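Local structure of fiber protein (Duck adenovirus 1, 6ITX) at residues Cys114-Val126 with Thr138-Gly152. The protein forms the C-terminal head of the trimeric adenovirus fiber, which probably attaches the virion to a receptor on the host cell. Residues are numbered along the deposited sequence; the frame is centred on the assembly and turned at random.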
ATOM      1  N   CYS A 114      21.119   2.750  14.237  1.00 32.18           N
ATOM      2  CA  CYS A 114      21.722   2.636  12.921  1.00 36.62           C
ATOM      3  C   CYS A 114      22.690   1.460  12.861  1.00 41.10           C
ATOM      4  O   CYS A 114      23.095   0.906  13.890  1.00 38.83           O
ATOM      5  CB  CYS A 114      22.452   3.946  12.556  1.00 35.56           C
ATOM      6  SG  CYS A 114      21.392   5.451  12.575  1.00 32.22           S
ATOM      7  N   PRO A 115      23.086   1.046  11.659  1.00 49.14           N
ATOM      8  CA  PRO A 115      23.990  -0.107  11.534  1.00 46.26           C
ATOM      9  C   PRO A 115      25.275   0.059  12.340  1.00 46.86           C
ATOM     10  O   PRO A 115      25.743   1.166  12.593  1.00 41.72           O
ATOM     11  CB  PRO A 115      24.290  -0.145  10.033  1.00 37.49           C
ATOM     12  CG  PRO A 115      23.111   0.453   9.420  1.00 37.36           C
ATOM     13  CD  PRO A 115      22.643   1.527  10.339  1.00 36.95           C
ATOM     14  N   GLN A 116      25.861  -1.074  12.719  1.00 48.35           N
ATOM     15  CA  GLN A 116      27.187  -1.109  13.342  1.00 46.26           C
ATOM     16  C   GLN A 116      27.266  -0.208  14.567  1.00 43.52           C
ATOM     17  O   GLN A 116      28.232   0.539  14.759  1.00 36.03           O
ATOM     18  CB  GLN A 116      28.285  -0.757  12.337  1.00 47.42           C
ATOM     19  CG  GLN A 116      28.032  -1.229  10.913  1.00 55.90           C
ATOM     20  CD  GLN A 116      29.159  -0.839   9.965  1.00 68.91           C
ATOM     21  OE1 GLN A 116      30.172  -1.537   9.872  1.00 70.28           O
ATOM     22  NE2 GLN A 116      28.997   0.297   9.272  1.00 58.61           N
ATOM     23  N   ASN A 117      26.223  -0.286  15.396  1.00 49.27           N
ATOM     24  CA  ASN A 117      26.228   0.312  16.734  1.00 48.68           C
ATOM     25  C   ASN A 117      26.401   1.835  16.676  1.00 43.75           C
ATOM     26  O   ASN A 117      27.024   2.445  17.544  1.00 44.70           O
ATOM     27  CB  ASN A 117      27.301  -0.355  17.607  1.00 46.10           C
ATOM     28  CG  ASN A 117      27.255   0.098  19.069  1.00 58.88           C
ATOM     29  OD1 ASN A 117      28.293   0.131  19.747  1.00 56.57           O
ATOM     30  ND2 ASN A 117      26.053   0.465  19.558  1.00 55.30           N
ATOM     31  N   LYS A 118      25.829   2.468  15.648  1.00 45.75           N
ATOM     32  CA  LYS A 118      25.702   3.919  15.613  1.00 36.62           C
ATOM     33  C   LYS A 118      24.245   4.308  15.817  1.00 38.77           C
ATOM     34  O   LYS A 118      23.343   3.461  15.879  1.00 38.77           O
ATOM     35  CB  LYS A 118      26.249   4.498  14.311  1.00 32.69           C
ATOM     36  CG  LYS A 118      27.626   3.967  13.941  1.00 32.30           C
ATOM     37  CD  LYS A 118      28.278   4.817  12.870  1.00 35.07           C
ATOM     38  CE  LYS A 118      29.331   4.053  12.049  1.00 46.53           C
ATOM     39  NZ  LYS A 118      29.574   4.689  10.687  1.00 46.06           N
ATOM     40  N   ALA A 119      24.020   5.612  15.959  1.00 37.97           N
ATOM     41  CA  ALA A 119      22.680   6.106  16.237  1.00 36.49           C
ATOM     42  C   ALA A 119      22.496   7.481  15.618  1.00 34.46           C
ATOM     43  O   ALA A 119      23.443   8.112  15.132  1.00 37.78           O
ATOM     44  CB  ALA A 119      22.396   6.165  17.739  1.00 37.51           C
ATOM     45  N   ALA A 120      21.250   7.943  15.653  1.00 34.09           N
ATOM     46  CA  ALA A 120      20.905   9.258  15.147  1.00 34.44           C
ATOM     47  C   ALA A 120      19.719   9.786  15.933  1.00 38.05           C
ATOM     48  O   ALA A 120      18.920   9.022  16.493  1.00 39.94           O
ATOM     49  CB  ALA A 120      20.588   9.216  13.649  1.00 32.76           C
ATOM     50  N   LYS A 121      19.614  11.104  15.988  1.00 32.55           N
ATOM     51  CA  LYS A 121      18.419  11.725  16.524  1.00 39.70           C
ATOM     52  C   LYS A 121      17.739  12.490  15.404  1.00 36.57           C
ATOM     53  O   LYS A 121      18.399  13.200  14.638  1.00 43.18           O
ATOM     54  CB  LYS A 121      18.741  12.592  17.746  1.00 40.95           C
ATOM     55  CG  LYS A 121      19.275  11.640  18.848  1.00 43.08           C
ATOM     56  CD  LYS A 121      19.794  12.235  20.137  1.00 54.91           C
ATOM     57  CE  LYS A 121      18.666  12.371  21.143  1.00 61.05           C
ATOM     58  NZ  LYS A 121      18.196  13.805  21.254  1.00 63.51           N
ATOM     59  N   VAL A 122      16.436  12.279  15.272  1.00 34.37           N
ATOM     60  CA  VAL A 122      15.670  12.730  14.123  1.00 32.83           C
ATOM     61  C   VAL A 122      14.356  13.323  14.623  1.00 39.41           C
ATOM     62  O   VAL A 122      14.066  13.316  15.820  1.00 38.72           O
ATOM     63  CB  VAL A 122      15.412  11.598  13.102  1.00 32.66           C
ATOM     64  CG1 VAL A 122      16.747  10.963  12.628  1.00 37.17           C
ATOM     65  CG2 VAL A 122      14.489  10.554  13.680  1.00 27.17           C
ATOM     66  N   ALA A 123      13.574  13.863  13.689  1.00 35.60           N
ATOM     67  CA  ALA A 123      12.265  14.416  13.990  1.00 32.67           C
ATOM     68  C   ALA A 123      11.205  13.643  13.219  1.00 36.18           C
ATOM     69  O   ALA A 123      11.458  13.154  12.110  1.00 37.34           O
ATOM     70  CB  ALA A 123      12.197  15.903  13.655  1.00 31.80           C
ATOM     71  N   GLY A 124      10.016  13.525  13.808  1.00 31.94           N
ATOM     72  CA  GLY A 124       8.997  12.685  13.215  1.00 32.55           C
ATOM     73  C   GLY A 124       7.583  13.087  13.569  1.00 35.36           C
ATOM     74  O   GLY A 124       7.325  13.742  14.586  1.00 33.08           O
ATOM     75  N   TYR A 125       6.659  12.655  12.713  1.00 35.55           N
ATOM     76  CA  TYR A 125       5.227  12.789  12.933  1.00 35.89           C
ATOM     77  C   TYR A 125       4.537  11.515  12.472  1.00 35.37           C
ATOM     78  O   TYR A 125       4.724  11.087  11.332  1.00 40.66           O
ATOM     79  CB  TYR A 125       4.656  13.980  12.170  1.00 31.36           C
ATOM     80  CG  TYR A 125       3.201  14.162  12.446  1.00 35.01           C
ATOM     81  CD1 TYR A 125       2.758  14.366  13.750  1.00 40.80           C
ATOM     82  CD2 TYR A 125       2.257  14.126  11.423  1.00 31.69           C
ATOM     83  CE1 TYR A 125       1.408  14.546  14.028  1.00 39.47           C
ATOM     84  CE2 TYR A 125       0.904  14.308  11.685  1.00 29.18           C
ATOM     85  CZ  TYR A 125       0.491  14.518  12.993  1.00 36.50           C
ATOM     86  OH  TYR A 125      -0.836  14.687  13.299  1.00 40.93           O
ATOM     87  N   VAL A 126       3.729  10.916  13.339  1.00 39.28           N
ATOM     88  CA  VAL A 126       3.045   9.663  13.044  1.00 36.06           C
ATOM     89  C   VAL A 126       1.548   9.869  13.225  1.00 35.54           C
ATOM     90  O   VAL A 126       1.098  10.268  14.304  1.00 34.79           O
ATOM     91  CB  VAL A 126       3.533   8.519  13.948  1.00 34.72           C
ATOM     92  CG1 VAL A 126       3.078   7.172  13.379  1.00 36.46           C
ATOM     93  CG2 VAL A 126       5.033   8.575  14.104  1.00 35.73           C
ATOM     94  N   THR A 138       0.365   6.882   8.627  1.00 34.21           N
ATOM     95  CA  THR A 138       1.497   7.426   7.892  1.00 34.38           C
ATOM     96  C   THR A 138       2.604   7.753   8.883  1.00 37.10           C
ATOM     97  O   THR A 138       2.340   8.092  10.040  1.00 40.65           O
ATOM     98  CB  THR A 138       1.134   8.691   7.078  1.00 33.07           C
ATOM     99  OG1 THR A 138       0.757   9.750   7.964  1.00 36.39           O
ATOM    100  CG2 THR A 138      -0.008   8.425   6.124  1.00 35.47           C
ATOM    101  N   ILE A 139       3.850   7.636   8.431  1.00 33.76           N
ATOM    102  CA  ILE A 139       5.000   8.092   9.200  1.00 33.42           C
ATOM    103  C   ILE A 139       5.801   9.065   8.339  1.00 30.13           C
ATOM    104  O   ILE A 139       5.950   8.867   7.125  1.00 28.69           O
ATOM    105  CB  ILE A 139       5.866   6.915   9.686  1.00 28.73           C
ATOM    106  CG1 ILE A 139       7.055   7.425  10.502  1.00 33.34           C
ATOM    107  CG2 ILE A 139       6.317   6.068   8.527  1.00 27.34           C
ATOM    108  CD1 ILE A 139       7.571   6.417  11.527  1.00 34.32           C
ATOM    109  N   GLN A 140       6.280  10.139   8.965  1.00 27.26           N
ATOM    110  CA  GLN A 140       7.053  11.171   8.284  1.00 29.54           C
ATOM    111  C   GLN A 140       8.248  11.498   9.158  1.00 31.35           C
ATOM    112  O   GLN A 140       8.074  11.822  10.338  1.00 30.01           O
ATOM    113  CB  GLN A 140       6.210  12.428   8.031  1.00 27.98           C
ATOM    114  CG  GLN A 140       6.965  13.535   7.332  1.00 30.58           C
ATOM    115  CD  GLN A 140       6.067  14.658   6.828  1.00 28.92           C
ATOM    116  OE1 GLN A 140       5.124  15.071   7.493  1.00 36.56           O
ATOM    117  NE2 GLN A 140       6.371  15.156   5.650  1.00 26.92           N
ATOM    118  N   ILE A 141       9.455  11.403   8.584  1.00 28.44           N
ATOM    119  CA  ILE A 141      10.708  11.567   9.317  1.00 28.03           C
ATOM    120  C   ILE A 141      11.521  12.680   8.675  1.00 34.28           C
ATOM    121  O   ILE A 141      11.626  12.746   7.445  1.00 35.45           O
ATOM    122  CB  ILE A 141      11.523  10.257   9.343  1.00 32.65           C
ATOM    123  CG1 ILE A 141      10.710   9.158  10.023  1.00 27.59           C
ATOM    124  CG2 ILE A 141      12.893  10.456  10.055  1.00 31.65           C
ATOM    125  CD1 ILE A 141      10.442   9.486  11.468  1.00 32.35           C
ATOM    126  N   LYS A 142      12.101  13.553   9.508  1.00 34.95           N
ATOM    127  CA  LYS A 142      13.019  14.590   9.047  1.00 34.59           C
ATOM    128  C   LYS A 142      14.333  14.464   9.799  1.00 35.37           C
ATOM    129  O   LYS A 142      14.329  14.311  11.024  1.00 35.78           O
ATOM    130  CB  LYS A 142      12.442  15.982   9.264  1.00 36.32           C
ATOM    131  CG  LYS A 142      13.314  17.069   8.694  1.00 39.10           C
ATOM    132  CD  LYS A 142      12.579  18.385   8.717  1.00 40.50           C
ATOM    133  CE  LYS A 142      13.527  19.563   8.584  1.00 40.68           C
ATOM    134  NZ  LYS A 142      12.709  20.824   8.674  1.00 46.74           N
ATOM    135  N   ALA A 143      15.450  14.552   9.080  1.00 30.51           N
ATOM    136  CA  ALA A 143      16.747  14.373   9.715  1.00 30.19           C
ATOM    137  C   ALA A 143      17.771  15.385   9.198  1.00 34.73           C
ATOM    138  O   ALA A 143      17.655  15.926   8.093  1.00 34.51           O
ATOM    139  CB  ALA A 143      17.263  12.952   9.498  1.00 32.68           C
ATOM    140  N   THR A 144      18.791  15.637  10.024  1.00 32.39           N
ATOM    141  CA  THR A 144      19.926  16.464   9.640  1.00 32.93           C
ATOM    142  C   THR A 144      21.223  15.702   9.864  1.00 30.71           C
ATOM    143  O   THR A 144      21.331  14.869  10.769  1.00 33.42           O
ATOM    144  CB  THR A 144      19.979  17.789  10.427  1.00 35.82           C
ATOM    145  OG1 THR A 144      20.135  17.518  11.826  1.00 39.75           O
ATOM    146  CG2 THR A 144      18.726  18.613  10.205  1.00 34.44           C
ATOM    147  N   ALA A 145      22.221  16.003   9.038  1.00 32.90           N
ATOM    148  CA  ALA A 145      23.522  15.365   9.220  1.00 31.97           C
ATOM    149  C   ALA A 145      24.135  15.747  10.559  1.00 33.82           C
ATOM    150  O   ALA A 145      24.840  14.932  11.181  1.00 34.23           O
ATOM    151  CB  ALA A 145      24.460  15.734   8.074  1.00 29.24           C
ATOM    152  N   GLY A 146      23.854  16.969  11.027  1.00 32.82           N
ATOM    153  CA  GLY A 146      24.415  17.415  12.294  1.00 33.92           C
ATOM    154  C   GLY A 146      24.009  16.514  13.437  1.00 37.76           C
ATOM    155  O   GLY A 146      24.817  16.202  14.315  1.00 32.61           O
ATOM    156  N   TYR A 147      22.760  16.050  13.414  1.00 39.77           N
ATOM    157  CA  TYR A 147      22.259  15.127  14.412  1.00 36.80           C
ATOM    158  C   TYR A 147      22.352  13.678  13.960  1.00 35.07           C
ATOM    159  O   TYR A 147      21.703  12.803  14.550  1.00 36.83           O
ATOM    160  CB  TYR A 147      20.830  15.497  14.765  1.00 34.50           C
ATOM    161  CG  TYR A 147      20.777  16.741  15.586  1.00 41.39           C
ATOM    162  CD1 TYR A 147      21.168  16.730  16.927  1.00 41.70           C
ATOM    163  CD2 TYR A 147      20.362  17.940  15.028  1.00 41.70           C
ATOM    164  CE1 TYR A 147      21.121  17.876  17.688  1.00 40.07           C
ATOM    165  CE2 TYR A 147      20.316  19.092  15.777  1.00 40.30           C
ATOM    166  CZ  TYR A 147      20.695  19.059  17.105  1.00 44.72           C
ATOM    167  OH  TYR A 147      20.640  20.218  17.840  1.00 54.66           O
ATOM    168  N   TRP A 148      23.128  13.411  12.926  1.00 28.66           N
ATOM    169  CA  TRP A 148      23.408  12.057  12.493  1.00 32.01           C
ATOM    170  C   TRP A 148      24.822  11.709  12.913  1.00 34.75           C
ATOM    171  O   TRP A 148      25.633  12.586  13.205  1.00 38.32           O
ATOM    172  CB  TRP A 148      23.262  11.922  10.976  1.00 33.81           C
ATOM    173  CG  TRP A 148      22.816  10.585  10.533  1.00 34.43           C
ATOM    174  CD1 TRP A 148      23.606   9.534  10.151  1.00 30.24           C
ATOM    175  CD2 TRP A 148      21.462  10.139  10.408  1.00 37.32           C
ATOM    176  NE1 TRP A 148      22.824   8.464   9.812  1.00 31.21           N
ATOM    177  CE2 TRP A 148      21.504   8.805   9.963  1.00 30.79           C
ATOM    178  CE3 TRP A 148      20.214  10.742  10.628  1.00 37.45           C
ATOM    179  CZ2 TRP A 148      20.354   8.063   9.731  1.00 27.59           C
ATOM    180  CZ3 TRP A 148      19.072   9.996  10.401  1.00 34.37           C
ATOM    181  CH2 TRP A 148      19.155   8.671   9.956  1.00 30.40           C
ATOM    182  N   PHE A 149      25.120  10.418  12.946  1.00 35.75           N
ATOM    183  CA  PHE A 149      26.458  10.033  13.336  1.00 33.41           C
ATOM    184  C   PHE A 149      27.428  10.543  12.285  1.00 32.88           C
ATOM    185  O   PHE A 149      27.027  11.133  11.277  1.00 35.01           O
ATOM    186  CB  PHE A 149      26.545   8.517  13.533  1.00 33.33           C
ATOM    187  CG  PHE A 149      26.193   7.707  12.310  1.00 35.64           C
ATOM    188  CD1 PHE A 149      27.089   7.592  11.242  1.00 31.85           C
ATOM    189  CD2 PHE A 149      24.981   7.032  12.243  1.00 34.73           C
ATOM    190  CE1 PHE A 149      26.775   6.842  10.131  1.00 33.42           C
ATOM    191  CE2 PHE A 149      24.659   6.270  11.129  1.00 35.00           C
ATOM    192  CZ  PHE A 149      25.550   6.183  10.066  1.00 35.13           C
ATOM    193  N   THR A 150      28.721  10.313  12.521  1.00 37.83           N
ATOM    194  CA  THR A 150      29.770  10.763  11.612  1.00 38.20           C
ATOM    195  C   THR A 150      30.710   9.610  11.309  1.00 31.26           C
ATOM    196  O   THR A 150      31.050   8.840  12.204  1.00 38.13           O
ATOM    197  CB  THR A 150      30.555  11.951  12.210  1.00 39.44           C
ATOM    198  OG1 THR A 150      29.638  12.973  12.634  1.00 31.97           O
ATOM    199  CG2 THR A 150      31.525  12.552  11.175  1.00 35.59           C
ATOM    200  N   GLY A 151      31.103   9.488  10.050  1.00 33.18           N
ATOM    201  CA  GLY A 151      31.979   8.468   9.503  1.00 29.91           C
ATOM    202  C   GLY A 151      31.224   7.478   8.617  1.00 36.05           C
ATOM    203  O   GLY A 151      30.026   7.215   8.804  1.00 36.25           O
ATOM    204  N   GLY A 152      31.951   6.882   7.667  1.00 32.19           N
ATOM    205  CA  GLY A 152      31.326   6.047   6.662  1.00 29.98           C
ATOM    206  C   GLY A 152      30.802   6.880   5.510  1.00 38.49           C
ATOM    207  O   GLY A 152      30.978   8.104   5.450  1.00 42.08           O
TER
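Ala123 and Lys142 hydrogen-bond to each other twice through their backbones, Lys142 N giving its hydrogen to Ala123 O at 2.7 Å and Ala123 N to Lys142 O at 2.8 Å. They form a hydrogen-bonded antiparallel pair in the beta hairpin of strands 118-131 and 134-144, part of the beta-rich fiber head. The pattern recurs at Tyr125 and Gln140, the next hydrogen-bonded pair. Between the two pairs Gly124 faces Ile141, whose CD1 comes within 3.9 Å of the glycine CA. Gln140 faces the trimer interface: its NE2 is hydrogen-bonded to Thr291 O of its own chain and to Ser202 O of a neighbouring subunit.

The hairpin illustrates how a strand can keep a partner after regular pairing stops. The polypeptide after strand 134-144 makes a type I turn, Ala145 to Trp148, and comes back to strand 118-126 as a loop; Lys121 N reaches Tyr147 O at 3.1 Å in a nearly straight bond (167° at the hydrogen). Aromatic rings then take over. Ala120 CB sits over one face of the Trp148 six-membered ring, 3.5 Å from its centroid, while Val122 CG1 approaches CZ3 of the indole obliquely. With CG between the backbone N and the carbonyl carbon (chi1 59°), the Phe149 side chain is directed at 114-126, and its ring is held between Trp148 CD1 over one face and Lys118 CD over the other, the lysine chain crossing at about a right angle. Cys114 SG meets this ring at its edge, in plane. Past the phenyl, the extended Lys118 chain carries NZ to a weak hydrogen bond with Gly151 O, 3.2 Å away.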